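Local atomic coordinates of origin of replication complex subunit 1B (Arabidopsis thaliana, PDB entry 5HH7), a protein that reads the histone H3 tail through its PHD finger and BAH domain, as part of the origin recognition complex that binds origins of DNA replication. Residues A[29-34]-A[133-138]; A[154-159]-A[175-180]; A[171-176]-A[210-215]. One frame throughout, in Å; residues are numbered along the deposited sequence.

Contact 1: residues A[29-34]-A[133-138]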
loop_
_atom_site.group_PDB
_atom_site.type_symbol
_atom_site.label_atom_id
_atom_site.label_comp_id
_atom_site.label_asym_id
_atom_site.label_seq_id
_atom_site.Cartn_x
_atom_site.Cartn_y
_atom_site.Cartn_z
ATOM N N GLY A 29 -6.340 0.814 -14.338
ATOM C CA GLY A 29 -5.743 -0.361 -13.732
ATOM C C GLY A 29 -4.647 -0.021 -12.741
ATOM O O GLY A 29 -4.203 -0.884 -11.983
ATOM N N ASP A 30 -4.203 1.233 -12.751
ATOM C CA ASP A 30 -3.225 1.698 -11.772
ATOM C C ASP A 30 -3.814 1.654 -10.366
ATOM O O ASP A 30 -5.020 1.790 -10.188
ATOM C CB ASP A 30 -2.774 3.131 -12.072
ATOM C CG ASP A 30 -1.762 3.209 -13.201
ATOM O OD1 ASP A 30 -1.361 2.149 -13.728
ATOM O OD2 ASP A 30 -1.356 4.340 -13.547
ATOM N N ASP A 31 -2.947 1.469 -9.375
ATOM C CA ASP A 31 -3.336 1.548 -7.973
ATOM C C ASP A 31 -2.745 2.823 -7.371
ATOM O O ASP A 31 -1.583 3.151 -7.622
ATOM C CB ASP A 31 -2.834 0.315 -7.222
ATOM C CG ASP A 31 -3.410 -0.977 -7.777
ATOM O OD1 ASP A 31 -4.652 -1.093 -7.847
ATOM O OD2 ASP A 31 -2.621 -1.868 -8.162
ATOM N N VAL A 32 -3.542 3.547 -6.586
ATOM C CA VAL A 32 -3.112 4.827 -6.029
ATOM C C VAL A 32 -3.566 5.030 -4.586
ATOM O O VAL A 32 -4.605 4.510 -4.172
ATOM C CB VAL A 32 -3.652 6.021 -6.862
ATOM C CG1 VAL A 32 -2.928 6.134 -8.201
ATOM C CG2 VAL A 32 -5.155 5.895 -7.068
ATOM N N TYR A 33 -2.778 5.790 -3.828
ATOM C CA TYR A 33 -3.216 6.306 -2.538
ATOM C C TYR A 33 -4.125 7.495 -2.796
ATOM O O TYR A 33 -3.859 8.302 -3.693
ATOM C CB TYR A 33 -2.032 6.796 -1.705
ATOM C CG TYR A 33 -1.076 5.744 -1.189
ATOM C CD1 TYR A 33 -1.457 4.851 -0.194
ATOM C CD2 TYR A 33 0.230 5.681 -1.656
ATOM C CE1 TYR A 33 -0.568 3.902 0.298
ATOM C CE2 TYR A 33 1.124 4.743 -1.173
ATOM C CZ TYR A 33 0.722 3.859 -0.194
ATOM O OH TYR A 33 1.617 2.932 0.283
ATOM N N VAL A 34 -5.189 7.615 -2.005
ATOM C CA VAL A 34 -6.125 8.722 -2.161
ATOM C C VAL A 34 -6.436 9.428 -0.842
ATOM O O VAL A 34 -6.662 8.788 0.191
ATOM C CB VAL A 34 -7.452 8.271 -2.817
ATOM C CG1 VAL A 34 -8.415 9.447 -2.955
ATOM C CG2 VAL A 34 -7.188 7.636 -4.179
ATOM N N ALA A 133 -6.919 3.688 -0.517
ATOM C CA ALA A 133 -6.242 3.155 -1.692
ATOM C C ALA A 133 -7.311 2.717 -2.680
ATOM O O ALA A 133 -8.357 2.200 -2.281
ATOM C CB ALA A 133 -5.351 1.985 -1.316
ATOM N N ALA A 134 -7.058 2.935 -3.965
ATOM C CA ALA A 134 -8.035 2.598 -4.992
ATOM C C ALA A 134 -7.368 2.119 -6.267
ATOM O O ALA A 134 -6.218 2.461 -6.549
ATOM C CB ALA A 134 -8.917 3.803 -5.297
ATOM N N ARG A 135 -8.101 1.320 -7.031
ATOM C CA ARG A 135 -7.707 0.993 -8.388
ATOM C C ARG A 135 -8.445 1.933 -9.330
ATOM O O ARG A 135 -9.633 2.207 -9.145
ATOM C CB ARG A 135 -8.038 -0.464 -8.714
ATOM C CG ARG A 135 -7.918 -0.811 -10.193
ATOM C CD ARG A 135 -7.622 -2.287 -10.383
ATOM N NE ARG A 135 -6.253 -2.610 -9.989
ATOM C CZ ARG A 135 -5.798 -3.846 -9.817
ATOM N NH1 ARG A 135 -6.607 -4.886 -9.993
ATOM N NH2 ARG A 135 -4.534 -4.044 -9.459
ATOM N N ILE A 136 -7.741 2.444 -10.331
ATOM C CA ILE A 136 -8.358 3.364 -11.272
ATOM C C ILE A 136 -9.225 2.616 -12.280
ATOM O O ILE A 136 -8.724 1.856 -13.110
ATOM C CB ILE A 136 -7.313 4.221 -11.997
ATOM C CG1 ILE A 136 -6.526 5.058 -10.982
ATOM C CG2 ILE A 136 -7.993 5.118 -13.012
ATOM C CD1 ILE A 136 -5.500 5.987 -11.605
ATOM N N ASP A 137 -10.531 2.839 -12.191
ATOM C CA ASP A 137 -11.492 2.168 -13.057
ATOM C C ASP A 137 -11.690 2.956 -14.347
ATOM O O ASP A 137 -11.693 2.389 -15.440
ATOM C CB ASP A 137 -12.825 2.004 -12.324
ATOM C CG ASP A 137 -13.820 1.166 -13.096
ATOM O OD1 ASP A 137 -13.630 -0.066 -13.166
ATOM O OD2 ASP A 137 -14.798 1.738 -13.621
ATOM N N LYS A 138 -11.856 4.267 -14.209
ATOM C CA LYS A 138 -12.007 5.156 -15.358
ATOM C C LYS A 138 -11.228 6.445 -15.115
ATOM O O LYS A 138 -10.920 6.780 -13.974
ATOM C CB LYS A 138 -13.481 5.502 -15.588
ATOM C CG LYS A 138 -14.398 4.312 -15.834
ATOM C CD LYS A 138 -14.143 3.677 -17.189
ATOM C CE LYS A 138 -15.186 2.611 -17.491
ATOM N NZ LYS A 138 -15.271 1.612 -16.387
#
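Asp31 and Arg135 sit opposite each other in a non-hydrogen-bonded pair of two antiparallel strands, and the contact combines backbone bonding with a charged pair laid across the strands. The backbone part is regular. Val32 and Ala134 form the hydrogen-bonded pair: Val32 N reaches Ala134 O at 2.9 Å, and Ala134 N returns the bond to Val32 O. Beyond Asp31 the pairing continues into the loop, where Ile136 N donates to Asp30 O at 2.8 Å and Gly29 N to Ile136 O. Between these bonds the CA atoms of Asp31, Arg135 and Ala133 make CA-H...O contacts to opposing carbonyls.

The charged part lies on the face shared by Asp31, Arg135, Tyr33 and Ala133. The two side chains run side by side, their carboxylate and guanidinium planes 29° apart. Arg135 NH2 donates to the syn lone pair of Asp31 OD2 at 3.2 Å, while Arg135 NE makes a weak, strongly bent bond to Asp31 OD1 at 3.1 Å. A bend of the arginine chain at chi3 (-72°) folds its head back alongside the aspartate. Asp31 OD1 also bonds to Tyr155 OH, so the carboxylate is held from two strands.

The apolar part is on the other face, where Val32 CG2 lies 4.2 Å from Ile136 CG1 and Val34 CG2 is 4.4 Å from Ala134 CB. Farther along, Ile136 CD1 reaches CB of Asp30, a residue whose OD2 bonds to the backbone N of Glu27 and to His191 NE2.

In the BAH sheet, strand 31-34 lies between strands 132-142 and 188-195, pairing antiparallel with both. Strand 148-156 borders 132-142 on its other edge, Phe26 of strand 24-27 packs on Val32 and Ile136, and helix 122-127 packs on Tyr33 and Ala133.

Contact 2: residues A[154-159]-A[175-180]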
loop_
_atom_site.group_PDB
_atom_site.type_symbol
_atom_site.label_atom_id
_atom_site.label_comp_id
_atom_site.label_asym_id
_atom_site.label_seq_id
_atom_site.Cartn_x
_atom_site.Cartn_y
_atom_site.Cartn_z
ATOM N N TRP A 154 -12.485 1.133 -4.585
ATOM C CA TRP A 154 -11.790 1.185 -3.302
ATOM C C TRP A 154 -11.207 -0.146 -2.847
ATOM O O TRP A 154 -11.856 -1.189 -2.939
ATOM C CB TRP A 154 -12.726 1.711 -2.207
ATOM C CG TRP A 154 -13.246 3.095 -2.451
ATOM C CD1 TRP A 154 -14.550 3.458 -2.635
ATOM C CD2 TRP A 154 -12.477 4.301 -2.538
ATOM N NE1 TRP A 154 -14.640 4.817 -2.828
ATOM C CE2 TRP A 154 -13.383 5.359 -2.772
ATOM C CE3 TRP A 154 -11.114 4.591 -2.440
ATOM C CZ2 TRP A 154 -12.967 6.682 -2.913
ATOM C CZ3 TRP A 154 -10.704 5.908 -2.581
ATOM C CH2 TRP A 154 -11.628 6.936 -2.812
ATOM N N TYR A 155 -9.978 -0.098 -2.345
ATOM C CA TYR A 155 -9.444 -1.195 -1.561
ATOM C C TYR A 155 -9.942 -1.010 -0.134
ATOM O O TYR A 155 -10.415 0.072 0.239
ATOM C CB TYR A 155 -7.912 -1.213 -1.588
ATOM C CG TYR A 155 -7.311 -1.691 -2.897
ATOM C CD1 TYR A 155 -7.217 -3.049 -3.184
ATOM C CD2 TYR A 155 -6.825 -0.787 -3.836
ATOM C CE1 TYR A 155 -6.668 -3.497 -4.373
ATOM C CE2 TYR A 155 -6.272 -1.227 -5.034
ATOM C CZ TYR A 155 -6.195 -2.585 -5.294
ATOM O OH TYR A 155 -5.648 -3.040 -6.473
ATOM N N MET A 156 -9.841 -2.066 0.661
ATOM C CA MET A 156 -10.219 -2.001 2.065
ATOM C C MET A 156 -9.273 -2.867 2.890
ATOM O O MET A 156 -8.961 -3.993 2.507
ATOM C CB MET A 156 -11.669 -2.459 2.255
ATOM C CG MET A 156 -12.121 -2.550 3.715
ATOM S SD MET A 156 -13.854 -3.046 3.891
ATOM C CE MET A 156 -14.693 -1.565 3.325
ATOM N N ILE A 157 -8.806 -2.336 4.015
ATOM C CA ILE A 157 -7.963 -3.112 4.914
ATOM C C ILE A 157 -8.844 -4.076 5.708
ATOM O O ILE A 157 -10.017 -3.790 5.949
ATOM C CB ILE A 157 -7.140 -2.206 5.857
ATOM C CG1 ILE A 157 -8.057 -1.392 6.769
ATOM C CG2 ILE A 157 -6.230 -1.287 5.048
ATOM C CD1 ILE A 157 -7.305 -0.539 7.780
ATOM N N PRO A 158 -8.287 -5.237 6.090
ATOM C CA PRO A 158 -9.063 -6.273 6.785
ATOM C C PRO A 158 -9.769 -5.769 8.043
ATOM O O PRO A 158 -10.889 -6.200 8.310
ATOM C CB PRO A 158 -8.000 -7.321 7.141
ATOM C CG PRO A 158 -6.991 -7.189 6.055
ATOM C CD PRO A 158 -6.928 -5.704 5.760
ATOM N N GLU A 159 -9.134 -4.867 8.789
ATOM C CA GLU A 159 -9.725 -4.334 10.017
ATOM C C GLU A 159 -11.065 -3.650 9.767
ATOM O O GLU A 159 -11.919 -3.601 10.652
ATOM C CB GLU A 159 -8.778 -3.337 10.693
ATOM C CG GLU A 159 -7.680 -3.966 11.531
ATOM C CD GLU A 159 -6.459 -4.337 10.714
ATOM O OE1 GLU A 159 -6.491 -4.166 9.472
ATOM O OE2 GLU A 159 -5.466 -4.800 11.318
ATOM N N TYR A 175 -8.148 -5.947 0.446
ATOM C CA TYR A 175 -9.225 -6.524 -0.352
ATOM C C TYR A 175 -9.700 -5.477 -1.345
ATOM O O TYR A 175 -9.784 -4.298 -1.007
ATOM C CB TYR A 175 -10.406 -6.909 0.534
ATOM C CG TYR A 175 -10.089 -7.922 1.603
ATOM C CD1 TYR A 175 -9.338 -9.056 1.316
ATOM C CD2 TYR A 175 -10.548 -7.748 2.902
ATOM C CE1 TYR A 175 -9.050 -9.990 2.301
ATOM C CE2 TYR A 175 -10.266 -8.673 3.891
ATOM C CZ TYR A 175 -9.518 -9.791 3.585
ATOM O OH TYR A 175 -9.243 -10.711 4.573
ATOM N N LEU A 176 -10.013 -5.902 -2.567
ATOM C CA LEU A 176 -10.595 -4.997 -3.552
ATOM C C LEU A 176 -12.116 -5.055 -3.467
ATOM O O LEU A 176 -12.724 -6.075 -3.776
ATOM C CB LEU A 176 -10.132 -5.359 -4.963
ATOM C CG LEU A 176 -10.581 -4.378 -6.052
ATOM C CD1 LEU A 176 -10.165 -2.961 -5.687
ATOM C CD2 LEU A 176 -10.010 -4.775 -7.410
ATOM N N THR A 177 -12.738 -3.962 -3.038
ATOM C CA THR A 177 -14.181 -3.972 -2.840
ATOM C C THR A 177 -14.927 -3.756 -4.146
ATOM O O THR A 177 -14.324 -3.499 -5.192
ATOM C CB THR A 177 -14.625 -2.876 -1.858
ATOM O OG1 THR A 177 -14.551 -1.598 -2.504
ATOM C CG2 THR A 177 -13.744 -2.877 -0.624
ATOM N N ASN A 178 -16.250 -3.864 -4.073
ATOM C CA ASN A 178 -17.114 -3.479 -5.173
ATOM C C ASN A 178 -17.754 -2.123 -4.898
ATOM O O ASN A 178 -18.840 -1.824 -5.393
ATOM C CB ASN A 178 -18.176 -4.551 -5.419
ATOM C CG ASN A 178 -17.571 -5.870 -5.863
ATOM O OD1 ASN A 178 -16.592 -5.894 -6.612
ATOM N ND2 ASN A 178 -18.146 -6.976 -5.397
ATOM N N ASP A 179 -17.072 -1.316 -4.089
ATOM C CA ASP A 179 -17.466 0.067 -3.850
ATOM C C ASP A 179 -16.733 0.973 -4.835
ATOM O O ASP A 179 -15.513 0.877 -4.977
ATOM C CB ASP A 179 -17.113 0.491 -2.422
ATOM C CG ASP A 179 -18.058 -0.088 -1.383
ATOM O OD1 ASP A 179 -18.872 -0.972 -1.729
ATOM O OD2 ASP A 179 -17.981 0.346 -0.212
ATOM N N PHE A 180 -17.476 1.850 -5.504
ATOM C CA PHE A 180 -16.895 2.791 -6.461
ATOM C C PHE A 180 -17.285 4.227 -6.125
ATOM O O PHE A 180 -18.333 4.467 -5.525
ATOM C CB PHE A 180 -17.368 2.489 -7.883
ATOM C CG PHE A 180 -16.943 1.146 -8.409
ATOM C CD1 PHE A 180 -17.627 -0.005 -8.048
ATOM C CD2 PHE A 180 -15.885 1.041 -9.294
ATOM C CE1 PHE A 180 -17.248 -1.236 -8.544
ATOM C CE2 PHE A 180 -15.502 -0.189 -9.797
ATOM C CZ PHE A 180 -16.186 -1.329 -9.421
#
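Tyr155 and Leu176 face each other as a non-hydrogen-bonded pair in an antiparallel junction of the curled BAH-domain sheet, with Met156 and Tyr175 as the hydrogen-bonded pair beside them. From the backbone outward, Tyr155 CB lies 3.7 Å from Tyr175 O, and CD1 passes about as near to that oxygen, which sits at the ring edge. Over one face stands the methyl Leu176 CD1, 3.9 Å from the ring centroid and close to the ring normal, a CH-pi contact. The methyl touches CD1, CE1 and CZ most closely, while Leu176 CB also nears CE1. With the leucine's CG anti to its own backbone N (chi1 -174°), the branch is carried back over the tyrosine. At the tip, OH leaves this pair of segments and bonds to Asp31 OD1.

On the opposite face of the sheet, Tyr175 CE2 rests 3.9 Å from Pro158 CA, and its hydroxyl bonds to Asn169. Met156 CB meets the methyl Thr177 CG2 at 3.6 Å. Met156 N and Tyr175 O, and Tyr175 N and Met156 O, exchange the bonds of their pair.

The chain turns a corner at Asn178, and Trp154 bonds to the residues before and after it. Its N donates to Asp179 O at 3.1 Å, and its indole meets Asp179 CB at the ring edge, the ring and carboxylate planes 87° apart. Trp132 meets the Trp154 ring from outside the two segments.

The corner is pinned by Thr177, whose OG1 accepts from Asp179 N in an ST turn and donates to Trp154 O. That carbonyl is therefore gripped twice, by Thr177 N at 2.9 Å and by Thr177 OG1 at 2.8 Å, the hydroxyl approaching 29° off the carbonyl plane.

Contact 3: residues A[171-176]-A[210-215]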
loop_
_atom_site.group_PDB
_atom_site.type_symbol
_atom_site.label_atom_id
_atom_site.label_comp_id
_atom_site.label_asym_id
_atom_site.label_seq_id
_atom_site.Cartn_x
_atom_site.Cartn_y
_atom_site.Cartn_z
ATOM N N LYS A 171 0.014 -8.664 6.893
ATOM C CA LYS A 171 -0.073 -7.270 7.320
ATOM C C LYS A 171 -0.210 -6.286 6.157
ATOM O O LYS A 171 -0.822 -5.228 6.300
ATOM C CB LYS A 171 1.119 -6.898 8.208
ATOM C CG LYS A 171 1.062 -7.524 9.593
ATOM C CD LYS A 171 -0.143 -7.012 10.369
ATOM C CE LYS A 171 -0.196 -7.613 11.767
ATOM N NZ LYS A 171 -1.255 -6.984 12.602
ATOM N N ARG A 172 0.351 -6.639 5.004
ATOM C CA ARG A 172 0.256 -5.775 3.830
ATOM C C ARG A 172 -0.886 -6.168 2.893
ATOM O O ARG A 172 -0.892 -5.790 1.717
ATOM C CB ARG A 172 1.586 -5.753 3.069
ATOM C CG ARG A 172 2.688 -4.983 3.784
ATOM C CD ARG A 172 4.008 -5.053 3.027
ATOM N NE ARG A 172 4.977 -4.090 3.542
ATOM C CZ ARG A 172 5.046 -2.820 3.155
ATOM N NH1 ARG A 172 5.965 -2.014 3.676
ATOM N NH2 ARG A 172 4.199 -2.354 2.246
ATOM N N GLU A 173 -1.860 -6.910 3.414
ATOM C CA GLU A 173 -2.948 -7.413 2.575
ATOM C C GLU A 173 -4.139 -6.460 2.484
ATOM O O GLU A 173 -4.576 -5.897 3.486
ATOM C CB GLU A 173 -3.416 -8.798 3.041
ATOM C CG GLU A 173 -4.474 -9.419 2.125
ATOM C CD GLU A 173 -4.768 -10.870 2.453
ATOM O OE1 GLU A 173 -4.313 -11.350 3.514
ATOM O OE2 GLU A 173 -5.444 -11.536 1.638
ATOM N N LEU A 174 -4.648 -6.284 1.266
ATOM C CA LEU A 174 -5.838 -5.481 1.015
ATOM C C LEU A 174 -6.884 -6.338 0.316
ATOM O O LEU A 174 -6.546 -7.327 -0.337
ATOM C CB LEU A 174 -5.496 -4.301 0.101
ATOM C CG LEU A 174 -4.377 -3.367 0.559
ATOM C CD1 LEU A 174 -4.048 -2.358 -0.531
ATOM C CD2 LEU A 174 -4.770 -2.666 1.858
ATOM N N TYR A 175 -8.148 -5.947 0.446
ATOM C CA TYR A 175 -9.225 -6.524 -0.352
ATOM C C TYR A 175 -9.700 -5.477 -1.345
ATOM O O TYR A 175 -9.784 -4.298 -1.007
ATOM C CB TYR A 175 -10.406 -6.909 0.534
ATOM C CG TYR A 175 -10.089 -7.922 1.603
ATOM C CD1 TYR A 175 -9.338 -9.056 1.316
ATOM C CD2 TYR A 175 -10.548 -7.748 2.902
ATOM C CE1 TYR A 175 -9.050 -9.990 2.301
ATOM C CE2 TYR A 175 -10.266 -8.673 3.891
ATOM C CZ TYR A 175 -9.518 -9.791 3.585
ATOM O OH TYR A 175 -9.243 -10.711 4.573
ATOM N N LEU A 176 -10.013 -5.902 -2.567
ATOM C CA LEU A 176 -10.595 -4.997 -3.552
ATOM C C LEU A 176 -12.116 -5.055 -3.467
ATOM O O LEU A 176 -12.724 -6.075 -3.776
ATOM C CB LEU A 176 -10.132 -5.359 -4.963
ATOM C CG LEU A 176 -10.581 -4.378 -6.052
ATOM C CD1 LEU A 176 -10.165 -2.961 -5.687
ATOM C CD2 LEU A 176 -10.010 -4.775 -7.410
ATOM N N VAL A 210 4.248 -1.525 -1.376
ATOM C CA VAL A 210 3.859 -2.790 -1.983
ATOM C C VAL A 210 2.823 -3.503 -1.122
ATOM O O VAL A 210 3.025 -3.696 0.078
ATOM C CB VAL A 210 5.083 -3.707 -2.182
ATOM C CG1 VAL A 210 4.653 -5.092 -2.664
ATOM C CG2 VAL A 210 6.065 -3.071 -3.158
ATOM N N PHE A 211 1.714 -3.894 -1.739
ATOM C CA PHE A 211 0.648 -4.573 -1.015
ATOM C C PHE A 211 0.222 -5.850 -1.719
ATOM O O PHE A 211 0.490 -6.042 -2.904
ATOM C CB PHE A 211 -0.559 -3.647 -0.844
ATOM C CG PHE A 211 -0.226 -2.357 -0.164
ATOM C CD1 PHE A 211 -0.216 -2.274 1.220
ATOM C CD2 PHE A 211 0.104 -1.234 -0.905
ATOM C CE1 PHE A 211 0.109 -1.085 1.852
ATOM C CE2 PHE A 211 0.430 -0.042 -0.279
ATOM C CZ PHE A 211 0.432 0.030 1.100
ATOM N N LEU A 212 -0.442 -6.718 -0.969
ATOM C CA LEU A 212 -0.977 -7.962 -1.497
ATOM C C LEU A 212 -2.484 -7.838 -1.653
ATOM O O LEU A 212 -3.164 -7.356 -0.749
ATOM C CB LEU A 212 -0.680 -9.106 -0.527
ATOM C CG LEU A 212 -1.501 -10.385 -0.732
ATOM C CD1 LEU A 212 -1.063 -11.100 -1.992
ATOM C CD2 LEU A 212 -1.402 -11.312 0.486
ATOM N N CYS A 213 -3.005 -8.257 -2.802
ATOM C CA CYS A 213 -4.448 -8.421 -2.950
ATOM C C CYS A 213 -4.777 -9.685 -3.719
ATOM O O CYS A 213 -4.430 -9.817 -4.895
ATOM C CB CYS A 213 -5.093 -7.222 -3.641
ATOM S SG CYS A 213 -6.901 -7.348 -3.739
ATOM N N GLU A 214 -5.446 -10.615 -3.045
ATOM C CA GLU A 214 -5.875 -11.857 -3.666
ATOM C C GLU A 214 -7.376 -11.857 -3.928
ATOM O O GLU A 214 -7.843 -12.470 -4.888
ATOM C CB GLU A 214 -5.507 -13.048 -2.777
ATOM C CG GLU A 214 -5.948 -14.401 -3.334
ATOM C CD GLU A 214 -5.252 -15.569 -2.657
ATOM O OE1 GLU A 214 -4.628 -15.357 -1.598
ATOM O OE2 GLU A 214 -5.323 -16.698 -3.193
ATOM N N TYR A 215 -8.130 -11.165 -3.078
ATOM C CA TYR A 215 -9.587 -11.273 -3.108
ATOM C C TYR A 215 -10.335 -9.988 -3.404
ATOM O O TYR A 215 -9.938 -8.896 -2.990
ATOM C CB TYR A 215 -10.123 -11.823 -1.783
ATOM C CG TYR A 215 -9.567 -13.171 -1.415
ATOM C CD1 TYR A 215 -10.110 -14.338 -1.942
ATOM C CD2 TYR A 215 -8.492 -13.279 -0.543
ATOM C CE1 TYR A 215 -9.597 -15.576 -1.603
ATOM C CE2 TYR A 215 -7.973 -14.504 -0.201
ATOM C CZ TYR A 215 -8.528 -15.650 -0.728
ATOM O OH TYR A 215 -8.004 -16.873 -0.381
HETATM O O HOH W 1 -6.523 -10.098 -0.450
#
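Leu174 presses its CD1 methyl against the root of Phe211, 3.7 Å from CB and nearly as close to CG, the two side chains crossing at a slant. Arg172 O comes in at the edge of the same ring, so Phe211 is bounded by a methyl and a carbonyl. Farther along, the thiol of Cys213 fills the notch beside Leu176, with SG 4.0 Å from Leu176 CB. Glu173 stretches alongside Leu212, its CG and CD against the CD2 methyl; its OE1 bonds to Asn169 ND2 and Leu170 N, while OE2 lies near the edge of the Tyr215 ring. Tyr215 CB in turn abuts Tyr175 CD1.

Backbone bonds hold this shape: Leu212 N to Arg172 O, Leu174 N to Leu212 O at 2.7 Å, and, past the irregularity at Cys213 and Glu214, Leu176 N to Tyr215 O. A water there donates to Glu173 OE2 and Leu174 O and accepts from Glu214 N.

Extended from CG to NE, Arg172 lets NH2 bond to Val210 O at 2.8 Å, while NH1 forms salt bridges to Glu66 and Asp208. These two acids probably offset the arginine's charge beside a basic side chain of the bound H3 peptide, and the Glu66 bridge ties the BAH domain to the PHD finger.

From the N terminus, contact 1 closes first: strand 31-34 leaves, the chain makes the PHD finger with its two zinc ions, and returns as strand 132-142 almost a hundred residues later. Contact 2 follows in series, closing the short excursion between strands 148-156 and 175-184, which forms no strand and only a 3-10 turn at its start. Contact 3 opens on the stretch where contact 2 closes, sharing Tyr175 and Leu176, and spans strand 188-195 and helix 197-200 before reaching 210-218. None encloses another, but 171-176 and 175-180 overlap. Tyr155 joins all three, its ring beside Leu174 and Cys213, touching parts of the BAH sheet from 31-34 to 210-218.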